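Local atomic coordinates of uncharacterized ATP-binding protein MJECL15 (Methanocaldococcus jannaschii, PDB entry 3H92), a protein that is of unknown function but probably binds ATP, the crystallised fragment being a C-terminal domain related to the helix-turn-helix clan. Residues 11-14 and 15-18; 21-24 and 25-29. One frame throughout, in Å; residues are numbered along the deposited sequence.

In the fold
Both contacts lie on helix 8-27, the first helix of this small mixed domain, which also holds three further helices and a small antiparallel sheet. Contact 1 (11-14 with 15-18) occupies the N-terminal half of that helix, where its side chains touch helix 82-91. Contact 2 (21-24 with 25-29) follows in the same helix, their centres about 15 Å apart, and carries the chain through the last turn into the loop; here the neighbour is helix 33-45. Helix 8-27 thus touches helix 82-91, the last of the chain, through contact 1 and helix 33-45, the next along it, through contact 2. The two contacts share no touching residues.

Contact 1: 11-14 and 15-18; sequences EEER and NHLE
Glu13 and His16 meet across one turn of the alpha-helix 8-27, their side chains side by side and pointing the same way. The ring nitrogen ND1 of His16 donates to OE2 of Glu13 at 3.0 Å, a histidine-carboxylate hydrogen bond. With ring and carboxylate planes 89° apart, the oxygen sits at the ring's edge, tilted a little from its plane, while the donor comes to it from above the carboxylate plane. Two torsions bring this about: CG of His16 stands anti to the backbone N (chi1 180°), and the chain of Glu13 bends at chi2. The bond probably limits the turning of the imidazole. Glu13 also touches Leu83 and Val84 of helix 82-91.

A second group gathers acidic side chains round Arg14. OE1 of Glu18 lies 3.9 Å from NH2 of Arg14, a long salt bridge in which the oxygen stands well out of the guanidinium plane, so that charge alone acts and no N-H is aimed at it. OE2 of Glu11 lies over the centre of one guanidinium face. This oxygen is also only 3.0 Å from OE1 of Glu18, although both are acceptors; the two side chains cross at about a right angle. The positive charge of Arg14 close to both may offset part of that repulsion. Both Arg14 and Glu18 reach Met91 of helix 82-91.

Beneath these groups run the i to i+4 bonds of the helix, from Asn15 N to Glu11 O through Glu18 N to Arg14 O. The Glu11 carboxylate and Asn15 amide planes are 83° apart, and OE1 of Glu11 lies 3.0 Å from ND2 of Asn15.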
ATOM      1  N   GLU A  11      12.723  -6.464  -6.151  1.00 80.28           N
ATOM      2  CA  GLU A  11      12.385  -5.589  -7.287  1.00 79.35           C
ATOM      3  C   GLU A  11      11.128  -6.063  -8.019  1.00 77.31           C
ATOM      4  O   GLU A  11      10.517  -5.286  -8.749  1.00 77.06           O
ATOM      5  CB  GLU A  11      13.570  -5.344  -8.255  1.00 79.99           C
ATOM      6  CG  GLU A  11      14.151  -3.862  -8.200  1.00 82.42           C
ATOM      7  CD  GLU A  11      13.376  -2.802  -9.088  1.00 85.73           C
ATOM      8  OE1 GLU A  11      12.979  -3.148 -10.238  1.00 87.91           O
ATOM      9  OE2 GLU A  11      13.201  -1.616  -8.654  1.00 85.34           O
ATOM     10  N   GLU A  12      10.734  -7.320  -7.803  1.00 74.96           N
ATOM     11  CA  GLU A  12       9.442  -7.822  -8.290  1.00 73.37           C
ATOM     12  C   GLU A  12       8.308  -7.013  -7.640  1.00 70.92           C
ATOM     13  O   GLU A  12       7.459  -6.429  -8.326  1.00 69.97           O
ATOM     14  CB  GLU A  12       9.274  -9.313  -7.950  1.00 73.82           C
ATOM     15  CG  GLU A  12       8.778 -10.203  -9.100  1.00 76.28           C
ATOM     16  CD  GLU A  12       9.907 -11.028  -9.770  1.00 79.71           C
ATOM     17  OE1 GLU A  12      10.492 -10.546 -10.786  1.00 81.86           O
ATOM     18  OE2 GLU A  12      10.210 -12.158  -9.275  1.00 81.39           O
ATOM     19  N   GLU A  13       8.324  -6.989  -6.305  1.00 68.33           N
ATOM     20  CA  GLU A  13       7.340  -6.246  -5.504  1.00 66.28           C
ATOM     21  C   GLU A  13       7.554  -4.748  -5.537  1.00 63.72           C
ATOM     22  O   GLU A  13       6.629  -3.980  -5.337  1.00 63.63           O
ATOM     23  CB  GLU A  13       7.349  -6.671  -4.041  1.00 66.19           C
ATOM     24  CG  GLU A  13       5.968  -6.514  -3.418  1.00 67.45           C
ATOM     25  CD  GLU A  13       5.006  -7.662  -3.783  1.00 68.32           C
ATOM     26  OE1 GLU A  13       5.523  -8.770  -4.046  1.00 69.57           O
ATOM     27  OE2 GLU A  13       3.750  -7.472  -3.788  1.00 68.84           O
ATOM     28  N   ARG A  14       8.790  -4.344  -5.746  1.00 60.96           N
ATOM     29  CA  ARG A  14       9.085  -2.972  -6.051  1.00 58.92           C
ATOM     30  C   ARG A  14       8.497  -2.578  -7.417  1.00 56.93           C
ATOM     31  O   ARG A  14       7.911  -1.515  -7.557  1.00 56.47           O
ATOM     32  CB  ARG A  14      10.575  -2.817  -6.093  1.00 59.23           C
ATOM     33  CG  ARG A  14      11.036  -1.474  -5.860  1.00 59.37           C
ATOM     34  CD  ARG A  14      11.638  -1.345  -4.512  1.00 60.54           C
ATOM     35  NE  ARG A  14      12.962  -0.744  -4.615  1.00 63.25           N
ATOM     36  CZ  ARG A  14      13.231   0.422  -5.216  1.00 67.64           C
ATOM     37  NH1 ARG A  14      14.485   0.883  -5.226  1.00 69.03           N
ATOM     38  NH2 ARG A  14      12.273   1.141  -5.831  1.00 69.76           N
ATOM     39  N   ASN A  15       8.645  -3.444  -8.423  1.00 54.73           N
ATOM     40  CA  ASN A  15       7.990  -3.218  -9.713  1.00 52.99           C
ATOM     41  C   ASN A  15       6.484  -3.359  -9.606  1.00 50.02           C
ATOM     42  O   ASN A  15       5.757  -2.699 -10.339  1.00 49.27           O
ATOM     43  CB  ASN A  15       8.536  -4.122 -10.833  1.00 53.60           C
ATOM     44  CG  ASN A  15       9.288  -3.331 -11.905  1.00 57.31           C
ATOM     45  OD1 ASN A  15       8.714  -2.464 -12.610  1.00 60.40           O
ATOM     46  ND2 ASN A  15      10.586  -3.621 -12.036  1.00 62.10           N
ATOM     47  N   HIS A  16       6.014  -4.211  -8.699  1.00 47.08           N
ATOM     48  CA  HIS A  16       4.581  -4.251  -8.404  1.00 45.74           C
ATOM     49  C   HIS A  16       4.066  -2.902  -7.875  1.00 43.02           C
ATOM     50  O   HIS A  16       3.114  -2.374  -8.389  1.00 41.27           O
ATOM     51  CB  HIS A  16       4.250  -5.353  -7.414  1.00 45.93           C
ATOM     52  CG  HIS A  16       2.790  -5.437  -7.069  1.00 49.88           C
ATOM     53  ND1 HIS A  16       2.337  -5.801  -5.815  1.00 51.84           N
ATOM     54  CD2 HIS A  16       1.676  -5.206  -7.815  1.00 53.44           C
ATOM     55  CE1 HIS A  16       1.013  -5.779  -5.800  1.00 52.43           C
ATOM     56  NE2 HIS A  16       0.585  -5.421  -6.998  1.00 53.65           N
ATOM     57  N   LEU A  17       4.729  -2.367  -6.862  1.00 40.60           N
ATOM     58  CA  LEU A  17       4.348  -1.115  -6.266  1.00 39.01           C
ATOM     59  C   LEU A  17       4.552  -0.005  -7.292  1.00 37.44           C
ATOM     60  O   LEU A  17       3.659   0.791  -7.500  1.00 36.06           O
ATOM     61  CB  LEU A  17       5.187  -0.849  -5.004  1.00 39.04           C
ATOM     62  CG  LEU A  17       4.571  -0.149  -3.776  1.00 38.78           C
ATOM     63  CD1 LEU A  17       5.670   0.635  -3.066  1.00 36.93           C
ATOM     64  CD2 LEU A  17       3.319   0.742  -4.074  1.00 36.86           C
ATOM     65  N   GLU A  18       5.711   0.038  -7.944  1.00 36.81           N
ATOM     66  CA  GLU A  18       5.924   0.939  -9.098  1.00 37.31           C
ATOM     67  C   GLU A  18       4.792   0.924 -10.140  1.00 35.34           C
ATOM     68  O   GLU A  18       4.277   1.968 -10.532  1.00 34.92           O
ATOM     69  CB  GLU A  18       7.226   0.596  -9.843  1.00 38.25           C
ATOM     70  CG  GLU A  18       8.510   0.999  -9.115  1.00 44.39           C
ATOM     71  CD  GLU A  18       9.792   0.534  -9.831  1.00 51.38           C
ATOM     72  OE1 GLU A  18      10.696  -0.039  -9.142  1.00 54.85           O
ATOM     73  OE2 GLU A  18       9.878   0.755 -11.083  1.00 56.21           O
TER

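Contact 2: 21-24 and 25-29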
ATOM      1  N   LEU A  21       1.576   2.219  -8.669  1.00 32.82           N
ATOM      2  CA  LEU A  21       1.630   3.661  -8.510  1.00 34.32           C
ATOM      3  C   LEU A  21       1.445   4.424  -9.853  1.00 35.93           C
ATOM      4  O   LEU A  21       0.759   5.487  -9.878  1.00 35.34           O
ATOM      5  CB  LEU A  21       2.914   4.084  -7.789  1.00 34.26           C
ATOM      6  CG  LEU A  21       2.934   3.889  -6.256  1.00 34.07           C
ATOM      7  CD1 LEU A  21       4.280   4.257  -5.700  1.00 33.45           C
ATOM      8  CD2 LEU A  21       1.853   4.697  -5.592  1.00 29.86           C
ATOM      9  N   GLU A  22       2.013   3.883 -10.954  1.00 37.23           N
ATOM     10  CA  GLU A  22       1.811   4.461 -12.313  1.00 38.27           C
ATOM     11  C   GLU A  22       0.318   4.417 -12.695  1.00 38.38           C
ATOM     12  O   GLU A  22      -0.256   5.421 -13.134  1.00 36.77           O
ATOM     13  CB  GLU A  22       2.656   3.777 -13.412  1.00 38.61           C
ATOM     14  CG  GLU A  22       2.124   4.116 -14.848  1.00 41.52           C
ATOM     15  CD  GLU A  22       2.603   3.191 -16.011  1.00 43.81           C
ATOM     16  OE1 GLU A  22       1.722   2.715 -16.806  1.00 42.54           O
ATOM     17  OE2 GLU A  22       3.841   2.985 -16.139  1.00 44.40           O
ATOM     18  N   LYS A  23      -0.296   3.253 -12.483  1.00 38.57           N
ATOM     19  CA  LYS A  23      -1.704   3.076 -12.775  1.00 38.76           C
ATOM     20  C   LYS A  23      -2.539   4.119 -12.030  1.00 38.34           C
ATOM     21  O   LYS A  23      -3.459   4.717 -12.588  1.00 36.38           O
ATOM     22  CB  LYS A  23      -2.123   1.629 -12.418  1.00 39.25           C
ATOM     23  CG  LYS A  23      -1.837   0.572 -13.520  1.00 41.63           C
ATOM     24  CD  LYS A  23      -2.473   1.014 -14.898  1.00 46.04           C
ATOM     25  CE  LYS A  23      -2.782  -0.149 -15.927  1.00 47.48           C
ATOM     26  NZ  LYS A  23      -3.983   0.104 -16.818  1.00 47.04           N
ATOM     27  N   VAL A  24      -2.181   4.347 -10.775  1.00 38.58           N
ATOM     28  CA  VAL A  24      -2.949   5.227  -9.922  1.00 40.13           C
ATOM     29  C   VAL A  24      -2.804   6.687 -10.343  1.00 41.60           C
ATOM     30  O   VAL A  24      -3.795   7.458 -10.295  1.00 42.85           O
ATOM     31  CB  VAL A  24      -2.582   5.027  -8.428  1.00 40.00           C
ATOM     32  CG1 VAL A  24      -3.202   6.098  -7.581  1.00 40.37           C
ATOM     33  CG2 VAL A  24      -3.055   3.663  -7.969  1.00 38.27           C
ATOM     34  N   GLU A  25      -1.617   7.082 -10.791  1.00 42.85           N
ATOM     35  CA  GLU A  25      -1.452   8.469 -11.176  1.00 45.04           C
ATOM     36  C   GLU A  25      -2.164   8.751 -12.504  1.00 46.47           C
ATOM     37  O   GLU A  25      -2.952   9.682 -12.627  1.00 46.13           O
ATOM     38  CB  GLU A  25       0.019   8.833 -11.320  1.00 45.55           C
ATOM     39  CG  GLU A  25       0.225  10.264 -11.885  1.00 47.28           C
ATOM     40  CD  GLU A  25       1.593  10.871 -11.533  1.00 49.62           C
ATOM     41  OE1 GLU A  25       1.724  12.139 -11.593  1.00 49.19           O
ATOM     42  OE2 GLU A  25       2.508  10.067 -11.190  1.00 49.61           O
ATOM     43  N   GLU A  26      -1.862   7.920 -13.481  1.00 48.34           N
ATOM     44  CA  GLU A  26      -2.309   8.121 -14.848  1.00 50.84           C
ATOM     45  C   GLU A  26      -3.762   7.755 -15.027  1.00 52.05           C
ATOM     46  O   GLU A  26      -4.581   8.519 -15.571  1.00 52.22           O
ATOM     47  CB  GLU A  26      -1.478   7.232 -15.800  1.00 50.85           C
ATOM     48  CG  GLU A  26      -0.001   7.529 -15.790  1.00 52.11           C
ATOM     49  CD  GLU A  26       0.259   9.002 -16.051  1.00 55.10           C
ATOM     50  OE1 GLU A  26      -0.467   9.584 -16.907  1.00 54.45           O
ATOM     51  OE2 GLU A  26       1.163   9.574 -15.371  1.00 59.25           O
ATOM     52  N   ASP A  27      -4.062   6.551 -14.569  1.00 53.72           N
ATOM     53  CA  ASP A  27      -5.140   5.816 -15.157  1.00 55.20           C
ATOM     54  C   ASP A  27      -6.342   5.842 -14.240  1.00 56.56           C
ATOM     55  O   ASP A  27      -7.433   6.142 -14.723  1.00 57.54           O
ATOM     56  CB  ASP A  27      -4.680   4.396 -15.553  1.00 55.07           C
ATOM     57  CG  ASP A  27      -3.534   4.397 -16.617  1.00 55.15           C
ATOM     58  OD1 ASP A  27      -3.367   5.376 -17.394  1.00 55.90           O
ATOM     59  OD2 ASP A  27      -2.809   3.381 -16.699  1.00 54.42           O
ATOM     60  N   TYR A  28      -6.161   5.589 -12.937  1.00 57.94           N
ATOM     61  CA  TYR A  28      -7.307   5.610 -12.019  1.00 58.96           C
ATOM     62  C   TYR A  28      -7.658   7.017 -11.615  1.00 59.34           C
ATOM     63  O   TYR A  28      -6.997   7.630 -10.752  1.00 59.32           O
ATOM     64  CB  TYR A  28      -7.116   4.708 -10.814  1.00 59.16           C
ATOM     65  CG  TYR A  28      -6.802   3.305 -11.235  1.00 61.45           C
ATOM     66  CD1 TYR A  28      -5.787   2.598 -10.624  1.00 63.56           C
ATOM     67  CD2 TYR A  28      -7.484   2.704 -12.285  1.00 63.91           C
ATOM     68  CE1 TYR A  28      -5.480   1.320 -11.008  1.00 64.48           C
ATOM     69  CE2 TYR A  28      -7.176   1.433 -12.691  1.00 65.92           C
ATOM     70  CZ  TYR A  28      -6.168   0.737 -12.041  1.00 66.52           C
ATOM     71  OH  TYR A  28      -5.837  -0.551 -12.416  1.00 68.29           O
ATOM     72  N   GLU A  29      -8.695   7.511 -12.308  1.00 59.90           N
ATOM     73  CA  GLU A  29      -9.356   8.791 -12.036  1.00 60.47           C
ATOM     74  C   GLU A  29     -10.038   8.705 -10.642  1.00 59.68           C
ATOM     75  O   GLU A  29     -10.138   9.719  -9.922  1.00 60.25           O
ATOM     76  CB  GLU A  29     -10.377   9.155 -13.167  1.00 61.15           C
ATOM     77  CG  GLU A  29     -10.333  10.671 -13.655  1.00 63.79           C
ATOM     78  CD  GLU A  29     -11.704  11.269 -14.199  1.00 67.89           C
ATOM     79  OE1 GLU A  29     -11.654  12.134 -15.124  1.00 69.87           O
ATOM     80  OE2 GLU A  29     -12.822  10.916 -13.706  1.00 70.06           O
TER
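Lys23 O takes two backbone hydrogen bonds where helix 8-27 closes with a wider, pi-type turn: from Asp27 N at 2.8 Å and from Tyr28 N at 2.9 Å. The two donors arrive from opposite faces of its carbonyl plane, so one oxygen serves both the i+4 and the i+5 amide.

The packed side is formed by Tyr28, whose ring is turned back along the helix. CG lies beside the backbone N (chi1 -55°), which brings CE1 to 3.7 Å from CB of Lys23. The Val24 side chain crosses that of Tyr28 at about a right angle and sets CG2 at the ring edge, in plane, 4.0 Å from CD1; Val24 and Leu21 are buried and both touch Val36 of helix 33-45. Were Tyr28 an alanine, CB of Lys23 and CG2 of Val24 would probably lose their aromatic neighbour and a gap is likely to open beside them.

The solvent side is looser. Glu22 and Glu26 are exposed and meet through their CG atoms at 4.1 Å, their carboxylate planes 73° apart. Lys23, bent at chi2 and chi4, crosses Asp27 obliquely in a salt bridge whose hydrogen bond is weak, NZ standing 3.5 Å from OD2.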